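Lipolytic enzyme, G-D-S-L family (Bacteroides thetaiotaomicron, PDB 7BR2) is a gut microbial serine esterase of the SGNH (GDSL) hydrolase family that metabolizes the drug diltiazem. Local coordinates at residues Val185-Glu190 with Phe198-Asn203; Gly212-Ala217 with Ala288-Glu293. All coordinates share one frame; numbering follows the deposited sequence.

The two contacts have their centres about 11 Å apart and come in series along the chain. Interaction 1 and residues 212-217 belong to the GDSL family region, while residues 288-293 come from a later loop. Interaction 1 ties helix 181-194 to the loop that follows it; helix 210-223, the next helix, then supplies one half of interaction 2, whose other half comes only after strand 260-267. The two share a packing seam: Leu200 CD1 touches Val215 CG1 at 3.8 Å, and Leu200 CD2 lies 3.2 Å from Glu293 OE1. Through Leu200, helix 181-194, the loop after it, helix 210-223 and the 288-293 loop pack against one another.

Interaction 1. Residues Val185-Glu190 with Phe198-Asn203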
loop_
_atom_site.group_PDB
_atom_site.type_symbol
_atom_site.label_atom_id
_atom_site.label_comp_id
_atom_site.label_asym_id
_atom_site.label_seq_id
_atom_site.Cartn_x
_atom_site.Cartn_y
_atom_site.Cartn_z
ATOM N N VAL A 185 1.811 8.130 14.265
ATOM C CA VAL A 185 2.278 9.138 15.216
ATOM C C VAL A 185 3.374 8.553 16.093
ATOM O O VAL A 185 4.408 9.189 16.325
ATOM C CB VAL A 185 1.103 9.663 16.062
ATOM C CG1 VAL A 185 1.624 10.536 17.188
ATOM C CG2 VAL A 185 0.151 10.464 15.207
ATOM N N ALA A 186 3.183 7.311 16.550
ATOM C CA ALA A 186 4.175 6.671 17.410
ATOM C C ALA A 186 5.508 6.518 16.688
ATOM O O ALA A 186 6.574 6.833 17.245
ATOM C CB ALA A 186 3.654 5.314 17.885
ATOM N N ILE A 187 5.468 6.040 15.441
ATOM C CA ILE A 187 6.701 5.909 14.667
ATOM C C ILE A 187 7.335 7.275 14.451
ATOM O O ILE A 187 8.566 7.417 14.455
ATOM C CB ILE A 187 6.426 5.205 13.326
ATOM C CG1 ILE A 187 5.977 3.769 13.553
ATOM C CG2 ILE A 187 7.669 5.250 12.434
ATOM C CD1 ILE A 187 5.094 3.235 12.436
ATOM N N ASN A 188 6.506 8.291 14.207
ATOM C CA ASN A 188 7.020 9.644 14.047
ATOM C C ASN A 188 7.785 10.080 15.291
ATOM O O ASN A 188 8.887 10.624 15.188
ATOM C CB ASN A 188 5.880 10.612 13.722
ATOM C CG ASN A 188 5.513 10.610 12.239
ATOM O OD1 ASN A 188 6.283 10.156 11.394
ATOM N ND2 ASN A 188 4.330 11.119 11.923
ATOM N N GLN A 189 7.214 9.841 16.477
ATOM C CA GLN A 189 7.899 10.198 17.721
ATOM C C GLN A 189 9.239 9.481 17.803
ATOM O O GLN A 189 10.299 10.091 18.054
ATOM C CB GLN A 189 7.055 9.782 18.933
ATOM C CG GLN A 189 5.595 10.235 19.010
ATOM C CD GLN A 189 5.387 11.740 19.142
ATOM O OE1 GLN A 189 5.986 12.547 18.420
ATOM N NE2 GLN A 189 4.510 12.124 20.073
ATOM N N GLU A 190 9.200 8.177 17.535
ATOM C CA GLU A 190 10.354 7.321 17.745
ATOM C C GLU A 190 11.507 7.693 16.816
ATOM O O GLU A 190 12.666 7.733 17.245
ATOM C CB GLU A 190 9.898 5.872 17.583
ATOM C CG GLU A 190 10.908 4.805 17.928
ATOM C CD GLU A 190 10.365 3.418 17.620
ATOM O OE1 GLU A 190 9.188 3.342 17.184
ATOM O OE2 GLU A 190 11.101 2.421 17.813
ATOM N N PHE A 198 12.791 14.016 10.824
ATOM C CA PHE A 198 12.222 12.803 10.244
ATOM C C PHE A 198 10.700 12.842 10.283
ATOM O O PHE A 198 10.097 13.337 11.242
ATOM C CB PHE A 198 12.727 11.558 10.974
ATOM C CG PHE A 198 14.101 11.100 10.533
ATOM C CD1 PHE A 198 14.820 11.812 9.578
ATOM C CD2 PHE A 198 14.669 9.944 11.068
ATOM C CE1 PHE A 198 16.084 11.384 9.169
ATOM C CE2 PHE A 198 15.929 9.510 10.670
ATOM C CZ PHE A 198 16.636 10.231 9.718
ATOM N N THR A 199 10.073 12.298 9.239
ATOM C CA THR A 199 8.622 12.184 9.244
ATOM C C THR A 199 8.191 11.097 8.274
ATOM O O THR A 199 8.820 10.884 7.236
ATOM C CB THR A 199 7.961 13.522 8.877
ATOM O OG1 THR A 199 6.541 13.364 8.801
ATOM C CG2 THR A 199 8.489 14.031 7.556
ATOM N N LEU A 200 7.125 10.396 8.642
ATOM C CA LEU A 200 6.439 9.509 7.715
ATOM C C LEU A 200 5.517 10.264 6.767
ATOM O O LEU A 200 5.004 9.659 5.818
ATOM C CB LEU A 200 5.610 8.467 8.466
ATOM C CG LEU A 200 6.328 7.338 9.186
ATOM C CD1 LEU A 200 5.290 6.409 9.802
ATOM C CD2 LEU A 200 7.294 6.589 8.272
ATOM N N CYS A 201 5.242 11.540 7.045
ATOM C CA CYS A 201 4.209 12.293 6.355
ATOM C C CYS A 201 4.754 13.325 5.362
ATOM O O CYS A 201 4.169 14.390 5.175
ATOM C CB CYS A 201 3.280 12.947 7.373
ATOM S SG CYS A 201 2.664 11.749 8.624
ATOM N N GLY A 202 5.864 13.012 4.696
ATOM C CA GLY A 202 6.265 13.788 3.533
ATOM C C GLY A 202 6.787 15.177 3.872
ATOM O O GLY A 202 6.957 15.552 5.033
ATOM N N ASN A 203 7.004 15.960 2.810
ATOM C CA ASN A 203 7.589 17.294 2.947
ATOM C C ASN A 203 6.640 18.304 3.583
ATOM O O ASN A 203 7.103 19.348 4.051
ATOM C CB ASN A 203 8.042 17.819 1.577
ATOM C CG ASN A 203 8.544 16.709 0.647
ATOM O OD1 ASN A 203 9.293 15.820 1.057
ATOM N ND2 ASN A 203 8.146 16.778 -0.621
#
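Asn188 meets Leu200 because each holds its CG anti to its own carbonyl carbon, with chi1 at -83° in Asn188. The first torsion turns the amide from helix 181-194 across to the loop; the second carries the isobutyl group over to Ile187. OD1 of Asn188 then accepts a hydrogen bond from the backbone N of Leu200 at 2.9 Å. The bond is nearly straight at the hydrogen, 165°, and the donor comes in tilted by 17° from the plane of the amide carbonyl. It brings the same oxygen to 3.4 Å from Leu200 CB, over the start of the side chain. On the other branch of the amide, ND2 faces Cys201 SG at 3.7 Å, a packing contact.

Beside this polar link, Leu200 CD1 rests on Ile187 CG2 at 3.7 Å, the two side chains crossing at about a right angle, and Val215 of helix 210-223 also touches both. The loop has its own brace: Thr199 OG1 accepts from Cys201 N at 2.8 Å and is also hydrogen-bonded to Asp141. An alanine in place of Asn188 would probably leave the buried N-H of Leu200 without its acceptor and open a gap beside Cys201, freeing the loop to shift.

The side chain of Cys201 comes close to, but does not meet, Ser28, Asp204 and His207, whose geometry is consistent with the catalytic triad of an SGNH hydrolase. The contact is consistent with holding the start of the loop that leads to the probable Asp and His: the loop carries an ST turn of its own at Thr199, while Asn188 of the helix bonds to its backbone.

Interaction 2. Residues Gly212-Ala217 with Ala288-Glu293; sequences GHMVMA and AEVIKE
Val290 reaches Met214 and Val215 of helix 210-223 with its whole side chain. Its CB lies 3.5 Å from Met214 CG, the closest approach between these two residues, and Met214 CB is the next neighbour of the same atom. From there the branches part. CG1 is tucked between N and C of its own backbone (chi1 73°) and comes to 3.6 Å from Met214 CG. CG2, anti to the backbone N, also meets Met214 CG and goes on to touch Val215 CG2 at 3.8 Å, so this one methyl bridges two successive helix residues. The valine crosses both partners at a slant, and Phe296 of helix 296-300 packs against Val290 and Met214 as well.

In the fold, this joins a helix of the SGNH hydrolase domain to a segment 71 residues further along the chain, which follows strand 260-267 and whose first two residues belong to a 3-10 turn. Met214 also touches Phe38 of helix 35-46.

Glu293 extends beyond its CG to place OE1 3.3 Å from Val215 CG2, the two side chains at about a right angle. That oxygen is buried here with no polar partner in the model, while OE2 lies close to a like charge on Asp211, a setting that may raise the pKa of one of the two carboxylates.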
loop_
_atom_site.group_PDB
_atom_site.type_symbol
_atom_site.label_atom_id
_atom_site.label_comp_id
_atom_site.label_asym_id
_atom_site.label_seq_id
_atom_site.Cartn_x
_atom_site.Cartn_y
_atom_site.Cartn_z
ATOM N N GLY A 212 6.338 6.365 3.680
ATOM C CA GLY A 212 5.129 6.442 4.478
ATOM C C GLY A 212 4.041 5.525 3.960
ATOM O O GLY A 212 3.358 4.852 4.742
ATOM N N HIS A 213 3.876 5.469 2.633
ATOM C CA HIS A 213 2.872 4.585 2.054
ATOM C C HIS A 213 3.239 3.125 2.261
ATOM O O HIS A 213 2.352 2.287 2.458
ATOM C CB HIS A 213 2.683 4.919 0.572
ATOM C CG HIS A 213 1.802 6.105 0.353
ATOM N ND1 HIS A 213 0.426 6.023 0.389
ATOM C CD2 HIS A 213 2.096 7.415 0.194
ATOM C CE1 HIS A 213 -0.089 7.229 0.231
ATOM N NE2 HIS A 213 0.903 8.092 0.105
ATOM N N MET A 214 4.532 2.803 2.277
ATOM C CA MET A 214 4.911 1.424 2.556
ATOM C C MET A 214 4.668 1.088 4.024
ATOM O O MET A 214 4.261 -0.034 4.342
ATOM C CB MET A 214 6.364 1.179 2.160
ATOM C CG MET A 214 6.754 -0.287 2.134
ATOM S SD MET A 214 5.594 -1.348 1.234
ATOM C CE MET A 214 5.329 -2.644 2.439
ATOM N N VAL A 215 4.869 2.052 4.925
ATOM C CA VAL A 215 4.512 1.830 6.325
ATOM C C VAL A 215 3.012 1.636 6.461
ATOM O O VAL A 215 2.546 0.785 7.228
ATOM C CB VAL A 215 5.027 2.987 7.208
ATOM C CG1 VAL A 215 4.361 2.957 8.563
ATOM C CG2 VAL A 215 6.539 2.889 7.367
ATOM N N MET A 216 2.233 2.416 5.719
ATOM C CA MET A 216 0.785 2.255 5.754
ATOM C C MET A 216 0.381 0.873 5.258
ATOM O O MET A 216 -0.503 0.222 5.835
ATOM C CB MET A 216 0.116 3.342 4.912
ATOM C CG MET A 216 0.180 4.709 5.541
ATOM S SD MET A 216 -0.280 6.053 4.418
ATOM C CE MET A 216 -2.071 5.896 4.432
ATOM N N ALA A 217 1.016 0.414 4.178
ATOM C CA ALA A 217 0.749 -0.926 3.680
ATOM C C ALA A 217 1.118 -1.960 4.726
ATOM O O ALA A 217 0.356 -2.903 4.974
ATOM C CB ALA A 217 1.509 -1.162 2.377
ATOM N N ALA A 288 11.679 1.213 -0.183
ATOM C CA ALA A 288 12.670 0.417 0.545
ATOM C C ALA A 288 13.008 1.006 1.899
ATOM O O ALA A 288 13.340 0.265 2.839
ATOM C CB ALA A 288 13.935 0.268 -0.321
ATOM N N GLU A 289 12.878 2.326 2.026
ATOM C CA GLU A 289 13.141 2.982 3.287
ATOM C C GLU A 289 12.305 2.414 4.407
ATOM O O GLU A 289 12.732 2.496 5.570
ATOM C CB GLU A 289 12.816 4.480 3.119
ATOM C CG GLU A 289 13.096 5.365 4.297
ATOM C CD GLU A 289 14.550 5.682 4.405
ATOM O OE1 GLU A 289 15.225 5.731 3.355
ATOM O OE2 GLU A 289 15.000 5.867 5.560
ATOM N N VAL A 290 11.231 1.689 4.071
ATOM C CA VAL A 290 10.385 1.105 5.111
ATOM C C VAL A 290 11.205 0.251 6.056
ATOM O O VAL A 290 10.886 0.151 7.251
ATOM C CB VAL A 290 9.238 0.251 4.507
ATOM C CG1 VAL A 290 9.764 -1.076 3.945
ATOM C CG2 VAL A 290 8.165 -0.042 5.547
ATOM N N ILE A 291 12.292 -0.353 5.561
ATOM C CA ILE A 291 13.027 -1.278 6.420
ATOM C C ILE A 291 13.652 -0.575 7.616
ATOM O O ILE A 291 13.854 -1.209 8.643
ATOM C CB ILE A 291 14.070 -2.086 5.640
ATOM C CG1 ILE A 291 15.239 -1.230 5.171
ATOM C CG2 ILE A 291 13.415 -2.808 4.468
ATOM C CD1 ILE A 291 16.228 -2.037 4.327
ATOM N N LYS A 292 13.941 0.724 7.525
ATOM C CA LYS A 292 14.572 1.451 8.628
ATOM C C LYS A 292 13.568 2.122 9.562
ATOM O O LYS A 292 13.979 2.757 10.540
ATOM C CB LYS A 292 15.555 2.500 8.086
ATOM C CG LYS A 292 16.803 1.871 7.501
ATOM C CD LYS A 292 17.009 2.305 6.079
ATOM C CE LYS A 292 17.918 3.509 6.009
ATOM N NZ LYS A 292 18.198 3.892 4.596
ATOM N N GLU A 293 12.270 1.924 9.341
ATOM C CA GLU A 293 11.231 2.621 10.090
ATOM C C GLU A 293 10.338 1.683 10.861
ATOM O O GLU A 293 9.802 2.072 11.896
ATOM C CB GLU A 293 10.357 3.463 9.144
ATOM C CG GLU A 293 11.161 4.457 8.331
ATOM C CD GLU A 293 10.364 5.094 7.212
ATOM O OE1 GLU A 293 9.319 4.530 6.807
ATOM O OE2 GLU A 293 10.787 6.170 6.737
#